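Local coordinates for MUTM (fpg) protein (Thermus thermophilus, PDB 1EE8) that belongs to the Fpg/MutM protein family and combines an N-terminal domain, a helical H2TH domain and a zinc finger, at residues 231-234 and 238-241. Sequence-based numbering, arbitrary orientation.
Sequences YGRE and CPAC. With ZN (zinc ion), chain C.
Arg-233 meets the start of 238-241 through a single guanidinium nitrogen: NH1 lies 4.1 Å from Pro-239 CD and 4.5 Å from Cys-238 CA. At these distances the touch is van der Waals, and no hydrogen bond joins the two segments. Cys-238 CA sits at the guanidinium edge, near its plane, whereas the proline ring comes in obliquely. The joint burial of 68 Å² confirms a slight contact, with Arg-233 supplying about half. Its chain turns at chi3 (63°), which swings the guanidinium out of line with the CB-CG-CD run.

Beyond this touch, Cys-238 turns its side chain from Arg-233 to the metal: with SG anti to the backbone N (chi1 166°), SG binds the zinc ion at 2.3 Å. Cys-241 SG binds the same zinc at 2.3 Å, and Cys-258 and Cys-261 complete the four-cysteine site of the Fpg-type zinc finger. Cys-238 and Cys-241 form the first CxxC pair and Cys-258 and Cys-261 the second, with strands 246-249 and 254-257 as an antiparallel hairpin between them. Cys-238 SG also accepts hydrogen bonds from Ala-240 N at 3.3 Å (N-H...S angle 160°) and, at a longer 3.6 Å, from Cys-241 N. These amide bonds wrap the backbone round the sulfur and would probably disperse some of its negative charge.

In the next shell, Arg-233 NH1 is positioned by hydrogen bonds to the carbonyl oxygens of Ala-229 and Pro-237, which lie before and after Arg-233 in the same loop, so that its side chain ties the two parts of the loop together. Phe-169 packs against both Cys-238 and Pro-239, joining the first CxxC turn to helix 161-170.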
loop_
_atom_site.group_PDB
_atom_site.type_symbol
_atom_site.label_atom_id
_atom_site.label_comp_id
_atom_site.label_asym_id
_atom_site.label_seq_id
_atom_site.Cartn_x
_atom_site.Cartn_y
_atom_site.Cartn_z
ATOM N N TYR A 231 6.805 38.038 18.069
ATOM C CA TYR A 231 7.407 37.124 17.110
ATOM C C TYR A 231 7.861 37.824 15.833
ATOM O O TYR A 231 7.109 38.587 15.224
ATOM C CB TYR A 231 6.464 35.985 16.717
ATOM C CG TYR A 231 7.210 34.964 15.893
ATOM C CD1 TYR A 231 7.980 33.977 16.508
ATOM C CD2 TYR A 231 7.266 35.071 14.500
ATOM C CE1 TYR A 231 8.796 33.127 15.761
ATOM C CE2 TYR A 231 8.079 34.234 13.745
ATOM C CZ TYR A 231 8.844 33.266 14.382
ATOM O OH TYR A 231 9.666 32.453 13.636
ATOM N N GLY A 232 9.093 37.539 15.426
ATOM C CA GLY A 232 9.634 38.147 14.222
ATOM C C GLY A 232 9.813 39.656 14.305
ATOM O O GLY A 232 10.057 40.305 13.283
ATOM N N ARG A 233 9.701 40.224 15.508
ATOM C CA ARG A 233 9.851 41.666 15.669
ATOM C C ARG A 233 11.056 42.074 16.512
ATOM O O ARG A 233 11.036 43.125 17.154
ATOM C CB ARG A 233 8.575 42.264 16.272
ATOM C CG ARG A 233 7.329 41.979 15.454
ATOM C CD ARG A 233 6.128 42.765 15.952
ATOM N NE ARG A 233 6.326 44.206 15.817
ATOM C CZ ARG A 233 6.605 45.027 16.827
ATOM N NH1 ARG A 233 6.720 44.555 18.065
ATOM N NH2 ARG A 233 6.770 46.324 16.599
ATOM N N GLU A 234 12.103 41.252 16.505
ATOM C CA GLU A 234 13.313 41.550 17.275
ATOM C C GLU A 234 13.843 42.943 16.942
ATOM O O GLU A 234 14.090 43.262 15.779
ATOM C CB GLU A 234 14.412 40.518 16.986
ATOM C CG GLU A 234 15.705 40.763 17.770
ATOM C CD GLU A 234 16.839 39.830 17.369
ATOM O OE1 GLU A 234 17.850 39.770 18.103
ATOM O OE2 GLU A 234 16.726 39.161 16.320
ATOM N N CYS A 238 8.040 47.209 21.529
ATOM C CA CYS A 238 7.000 46.380 22.125
ATOM C C CYS A 238 5.717 47.193 21.929
ATOM O O CYS A 238 5.738 48.419 22.004
ATOM C CB CYS A 238 7.273 46.175 23.619
ATOM S SG CYS A 238 5.879 45.516 24.568
ATOM N N PRO A 239 4.586 46.530 21.665
ATOM C CA PRO A 239 3.364 47.316 21.474
ATOM C C PRO A 239 2.737 47.804 22.780
ATOM O O PRO A 239 1.788 48.584 22.764
ATOM C CB PRO A 239 2.462 46.352 20.715
ATOM C CG PRO A 239 2.827 45.036 21.327
ATOM C CD PRO A 239 4.344 45.102 21.389
ATOM N N ALA A 240 3.276 47.356 23.907
ATOM C CA ALA A 240 2.730 47.754 25.201
ATOM C C ALA A 240 3.564 48.798 25.948
ATOM O O ALA A 240 3.008 49.696 26.582
ATOM C CB ALA A 240 2.531 46.519 26.082
ATOM N N CYS A 241 4.889 48.690 25.870
ATOM C CA CYS A 241 5.759 49.630 26.576
ATOM C C CYS A 241 6.743 50.379 25.684
ATOM O O CYS A 241 7.519 51.206 26.172
ATOM C CB CYS A 241 6.546 48.896 27.658
ATOM S SG CYS A 241 7.885 47.889 27.008
HETATM ZN ZN ZN C . 6.877 45.834 26.662
#